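Local coordinates for cutm, flavoprotein of carbon monoxide dehydrogenase (Hydrogenophaga pseudoflava, PDB 1FFV) that binds FAD as the flavoprotein subunit of carbon monoxide dehydrogenase and probably passes the electrons from CO oxidation on to an external acceptor, at residues C[131-136]-C[211-216]; C[174-179]-C[201-206]. All coordinates share one frame; numbering follows the deposited sequence.

Contact 1 (C[131-136]-C[211-216])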
loop_
_atom_site.group_PDB
_atom_site.type_symbol
_atom_site.label_atom_id
_atom_site.label_comp_id
_atom_site.label_asym_id
_atom_site.label_seq_id
_atom_site.Cartn_x
_atom_site.Cartn_y
_atom_site.Cartn_z
ATOM N N ALA C 131 39.744 -46.576 -2.307
ATOM C CA ALA C 131 39.328 -47.850 -1.741
ATOM C C ALA C 131 38.772 -48.831 -2.788
ATOM O O ALA C 131 39.024 -50.037 -2.708
ATOM C CB ALA C 131 38.308 -47.622 -0.640
ATOM N N VAL C 132 38.007 -48.320 -3.753
ATOM C CA VAL C 132 37.424 -49.167 -4.798
ATOM C C VAL C 132 38.350 -49.373 -6.001
ATOM O O VAL C 132 38.001 -50.077 -6.946
ATOM C CB VAL C 132 36.040 -48.638 -5.286
ATOM C CG1 VAL C 132 35.046 -48.608 -4.127
ATOM C CG2 VAL C 132 36.178 -47.254 -5.921
ATOM N N GLU C 133 39.519 -48.736 -5.959
ATOM C CA GLU C 133 40.539 -48.843 -7.005
ATOM C C GLU C 133 40.099 -48.284 -8.350
ATOM O O GLU C 133 40.431 -48.828 -9.407
ATOM C CB GLU C 133 40.990 -50.301 -7.159
ATOM C CG GLU C 133 41.601 -50.895 -5.911
ATOM C CD GLU C 133 41.957 -52.358 -6.081
ATOM O OE1 GLU C 133 43.048 -52.654 -6.607
ATOM O OE2 GLU C 133 41.150 -53.221 -5.693
ATOM N N ALA C 134 39.381 -47.169 -8.304
ATOM C CA ALA C 134 38.887 -46.530 -9.510
ATOM C C ALA C 134 39.991 -45.940 -10.375
ATOM O O ALA C 134 41.132 -45.771 -9.943
ATOM C CB ALA C 134 37.894 -45.447 -9.143
ATOM N N HIS C 135 39.636 -45.668 -11.620
ATOM C CA HIS C 135 40.536 -45.053 -12.578
ATOM C C HIS C 135 39.707 -43.994 -13.289
ATOM O O HIS C 135 38.504 -44.160 -13.482
ATOM C CB HIS C 135 41.081 -46.080 -13.568
ATOM C CG HIS C 135 42.115 -46.990 -12.983
ATOM N ND1 HIS C 135 41.797 -48.044 -12.153
ATOM C CD2 HIS C 135 43.462 -47.001 -13.108
ATOM C CE1 HIS C 135 42.905 -48.667 -11.791
ATOM N NE2 HIS C 135 43.929 -48.055 -12.358
ATOM N N PHE C 136 40.347 -42.887 -13.637
ATOM C CA PHE C 136 39.656 -41.783 -14.276
ATOM C C PHE C 136 40.120 -41.528 -15.706
ATOM O O PHE C 136 41.312 -41.405 -15.963
ATOM C CB PHE C 136 39.858 -40.517 -13.441
ATOM C CG PHE C 136 39.602 -40.708 -11.968
ATOM C CD1 PHE C 136 38.477 -41.396 -11.522
ATOM C CD2 PHE C 136 40.504 -40.215 -11.025
ATOM C CE1 PHE C 136 38.254 -41.594 -10.161
ATOM C CE2 PHE C 136 40.290 -40.407 -9.656
ATOM C CZ PHE C 136 39.166 -41.097 -9.227
ATOM N N HIS C 211 42.342 -59.544 0.732
ATOM C CA HIS C 211 42.406 -58.312 -0.053
ATOM C C HIS C 211 42.051 -57.130 0.851
ATOM O O HIS C 211 41.083 -57.199 1.614
ATOM C CB HIS C 211 41.434 -58.394 -1.235
ATOM C CG HIS C 211 41.218 -57.091 -1.941
ATOM N ND1 HIS C 211 42.076 -56.618 -2.911
ATOM C CD2 HIS C 211 40.238 -56.166 -1.824
ATOM C CE1 HIS C 211 41.633 -55.458 -3.359
ATOM N NE2 HIS C 211 40.519 -55.161 -2.716
ATOM N N ILE C 212 42.808 -56.036 0.749
ATOM C CA ILE C 212 42.542 -54.877 1.592
ATOM C C ILE C 212 42.947 -53.513 1.008
ATOM O O ILE C 212 44.051 -53.336 0.491
ATOM C CB ILE C 212 43.191 -55.072 3.005
ATOM C CG1 ILE C 212 42.774 -53.952 3.964
ATOM C CG2 ILE C 212 44.705 -55.161 2.891
ATOM C CD1 ILE C 212 41.295 -53.935 4.290
ATOM N N ARG C 213 42.010 -52.567 1.074
ATOM C CA ARG C 213 42.210 -51.193 0.615
ATOM C C ARG C 213 41.730 -50.295 1.741
ATOM O O ARG C 213 40.567 -50.380 2.144
ATOM C CB ARG C 213 41.359 -50.863 -0.615
ATOM C CG ARG C 213 42.003 -51.061 -1.985
ATOM C CD ARG C 213 43.516 -51.000 -1.999
ATOM N NE ARG C 213 44.011 -51.568 -3.250
ATOM C CZ ARG C 213 44.617 -52.751 -3.354
ATOM N NH1 ARG C 213 44.830 -53.494 -2.274
ATOM N NH2 ARG C 213 44.932 -53.229 -4.554
ATOM N N ILE C 214 42.616 -49.435 2.240
ATOM C CA ILE C 214 42.269 -48.510 3.312
ATOM C C ILE C 214 42.596 -47.087 2.869
ATOM O O ILE C 214 43.721 -46.810 2.452
ATOM C CB ILE C 214 43.055 -48.819 4.613
ATOM C CG1 ILE C 214 42.783 -50.252 5.081
ATOM C CG2 ILE C 214 42.664 -47.839 5.708
ATOM C CD1 ILE C 214 43.658 -50.703 6.231
ATOM N N ALA C 215 41.610 -46.193 2.955
ATOM C CA ALA C 215 41.790 -44.797 2.566
ATOM C C ALA C 215 41.211 -43.852 3.627
ATOM O O ALA C 215 40.181 -44.145 4.246
ATOM C CB ALA C 215 41.176 -44.537 1.198
ATOM N N LEU C 216 41.861 -42.696 3.791
ATOM C CA LEU C 216 41.492 -41.721 4.810
ATOM C C LEU C 216 41.007 -40.360 4.306
ATOM O O LEU C 216 41.676 -39.719 3.487
ATOM C CB LEU C 216 42.696 -41.509 5.729
ATOM C CG LEU C 216 43.426 -42.759 6.231
ATOM C CD1 LEU C 216 44.627 -42.360 7.066
ATOM C CD2 LEU C 216 42.472 -43.629 7.033
HETATM O O HOH W 1 39.118 -52.858 -3.947
#

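Contact 2 (C[174-179]-C[201-206])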
loop_
_atom_site.group_PDB
_atom_site.type_symbol
_atom_site.label_atom_id
_atom_site.label_comp_id
_atom_site.label_asym_id
_atom_site.label_seq_id
_atom_site.Cartn_x
_atom_site.Cartn_y
_atom_site.Cartn_z
ATOM N N ALA C 174 34.102 -54.070 -10.653
ATOM C CA ALA C 174 32.949 -54.537 -9.898
ATOM C C ALA C 174 33.441 -55.362 -8.718
ATOM O O ALA C 174 34.431 -56.089 -8.825
ATOM C CB ALA C 174 32.040 -55.378 -10.788
ATOM N N PHE C 175 32.782 -55.200 -7.577
ATOM C CA PHE C 175 33.147 -55.941 -6.381
ATOM C C PHE C 175 33.001 -57.427 -6.666
ATOM O O PHE C 175 31.998 -57.860 -7.242
ATOM C CB PHE C 175 32.211 -55.587 -5.217
ATOM C CG PHE C 175 32.536 -54.287 -4.526
ATOM C CD1 PHE C 175 33.494 -53.412 -5.040
ATOM C CD2 PHE C 175 31.866 -53.936 -3.354
ATOM C CE1 PHE C 175 33.774 -52.209 -4.394
ATOM C CE2 PHE C 175 32.141 -52.738 -2.706
ATOM C CZ PHE C 175 33.095 -51.872 -3.224
ATOM N N ALA C 176 34.011 -58.203 -6.294
ATOM C CA ALA C 176 33.940 -59.645 -6.476
ATOM C C ALA C 176 32.952 -60.134 -5.412
ATOM O O ALA C 176 32.856 -59.536 -4.337
ATOM C CB ALA C 176 35.311 -60.276 -6.272
ATOM N N GLN C 177 32.184 -61.176 -5.728
ATOM C CA GLN C 177 31.202 -61.725 -4.786
ATOM C C GLN C 177 31.798 -61.979 -3.391
ATOM O O GLN C 177 32.830 -62.644 -3.249
ATOM C CB GLN C 177 30.588 -63.014 -5.352
ATOM N N GLY C 178 31.152 -61.416 -2.372
ATOM C CA GLY C 178 31.620 -61.578 -1.006
ATOM C C GLY C 178 32.542 -60.469 -0.517
ATOM O O GLY C 178 33.128 -60.574 0.564
ATOM N N THR C 179 32.688 -59.411 -1.310
ATOM C CA THR C 179 33.536 -58.290 -0.923
ATOM C C THR C 179 32.933 -57.501 0.235
ATOM O O THR C 179 31.752 -57.155 0.211
ATOM C CB THR C 179 33.760 -57.328 -2.098
ATOM O OG1 THR C 179 34.511 -57.994 -3.116
ATOM C CG2 THR C 179 34.512 -56.089 -1.648
ATOM N N VAL C 201 37.649 -51.479 1.645
ATOM C CA VAL C 201 37.138 -52.531 0.773
ATOM C C VAL C 201 38.052 -53.707 1.105
ATOM O O VAL C 201 39.277 -53.550 1.135
ATOM C CB VAL C 201 37.268 -52.199 -0.734
ATOM C CG1 VAL C 201 36.708 -53.346 -1.562
ATOM C CG2 VAL C 201 36.524 -50.912 -1.072
ATOM N N MET C 202 37.465 -54.856 1.432
ATOM C CA MET C 202 38.263 -56.029 1.773
ATOM C C MET C 202 37.636 -57.361 1.372
ATOM O O MET C 202 36.419 -57.475 1.207
ATOM C CB MET C 202 38.595 -56.052 3.277
ATOM C CG MET C 202 37.468 -56.514 4.194
ATOM S SD MET C 202 37.935 -56.534 5.960
ATOM C CE MET C 202 38.699 -58.020 6.062
ATOM N N ARG C 203 38.494 -58.355 1.181
ATOM C CA ARG C 203 38.061 -59.698 0.828
ATOM C C ARG C 203 38.588 -60.649 1.888
ATOM O O ARG C 203 39.631 -60.408 2.501
ATOM C CB ARG C 203 38.552 -60.107 -0.563
ATOM C CG ARG C 203 37.594 -59.752 -1.691
ATOM C CD ARG C 203 38.164 -60.148 -3.049
ATOM N NE ARG C 203 38.545 -58.968 -3.821
ATOM C CZ ARG C 203 39.705 -58.807 -4.451
ATOM N NH1 ARG C 203 40.633 -59.754 -4.425
ATOM N NH2 ARG C 203 39.950 -57.662 -5.069
ATOM N N LYS C 204 37.847 -61.730 2.090
ATOM C CA LYS C 204 38.162 -62.731 3.098
ATOM C C LYS C 204 38.432 -64.096 2.471
ATOM O O LYS C 204 37.946 -64.404 1.380
ATOM C CB LYS C 204 36.985 -62.783 4.083
ATOM C CG LYS C 204 36.817 -64.030 4.923
ATOM C CD LYS C 204 35.487 -63.968 5.682
ATOM N N SER C 205 39.265 -64.879 3.150
ATOM C CA SER C 205 39.632 -66.233 2.729
ATOM C C SER C 205 39.866 -66.999 4.022
ATOM O O SER C 205 40.939 -66.898 4.629
ATOM C CB SER C 205 40.914 -66.215 1.890
ATOM O OG SER C 205 41.366 -67.530 1.609
ATOM N N GLY C 206 38.846 -67.734 4.459
ATOM C CA GLY C 206 38.951 -68.474 5.704
ATOM C C GLY C 206 38.844 -67.479 6.843
ATOM O O GLY C 206 37.882 -66.711 6.905
HETATM O O HOH W 2 36.297 -56.909 -4.762
HETATM O O HOH W 3 35.240 -61.907 0.777
#

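Contact 1 (C[131-136]-C[211-216])
Glu133 and Arg213 join the end of helix 125-131 to strand 208-217 through a salt bridge, with Arg213 NH2 2.8 Å from Glu133 OE1. The bond is far from straight, its N-H...O angle being 132°. NH2 comes from above the carboxylate plane, and the two flat groups are turned 62° apart. A second bond, from Arg213 NH1 to Ile212 O (2.9 Å) within the strand, limits rotation of the guanidinium. Packing is closest at the stem of the arginine, where Ala131 O lies 3.2 Å from Arg213 CG; the bend at chi2 (-24°) turns the rest of the chain toward Glu133. Deeper still, the methyl of Ala215 faces the backbone N of Ala131. The partly exposed side is looser and hydrated: one water donates to Ala131 O and to Glu133 OE2 (2.7 Å) and also bonds His211 NE2 (3.0 Å). OE2 itself meets the edge of the His211 ring at CE1. Glu133, with positive phi, follows the helix in a Schellman motif. Helix 125-131, of the FAD-binding part, thus meets the C-terminal sheet. Ala131 also packs on Ala199 and Val201 of strand 196-205, while Ala215 reaches Ala127 and Ile130 of helix 125-131.

Contact 2 (C[174-179]-C[201-206])
Thr179 reaches strand 196-205 through both branches of its side chain. From CB, the methyl CG2 stands anti to the backbone N and meets Val201 CG1 at 3.5 Å, with Met202 O nearly as close. The same methyl sits over one face of the Phe175 ring, toward its rim, and that ring's CZ lies 4.2 Å from Val201 CG2, closing a small apolar group. The other branch, OG1, has chi1 of -66°, which turns it back over its own loop: it donates to Ala176 O (2.6 Å) and passes 3.8 Å from Arg203 CG. Ala176 to Thr179 form a type II beta turn, in which Ala176 O also receives a weak bond from Thr179 N; Gly178 takes the positive phi of the third position. The turn belongs to the loop from strand 166-173, in the FAD-binding part of the chain, to strand 180-186, the edge strand beside 196-205. Between the two segments the polar links run through water. One molecule donates to Thr179 OG1 (2.7 Å) and accepts from Ala176 N and from Arg203 NE (3.2 Å), while another bridges Gly178 O to Lys204 N. Leu93 of helix 92-97 touches both Phe175 and Val201.

How the contacts relate
Contacts 1 and 2 meet at the adjacent antiparallel strands 196-205 and 208-217, with contact 2 nested in the chain loop closed by contact 1. Their centres lie about 13 Å apart, and probable backbone hydrogen bonds join the two strands, from Arg203 N to His211 O and from Arg213 N to Val201 O, each 2.9 Å. Val201 packs against Ala131 of contact 1 as well as the loop of contact 2, and Phe175 touches Val132. Contact 1 sets the four-stranded C-terminal sheet against a helix end of the FAD-binding part, and contact 2 against the loop that connects the two parts. In contact 1 the side chain of Ala215 is about 13 Å from the bound FAD.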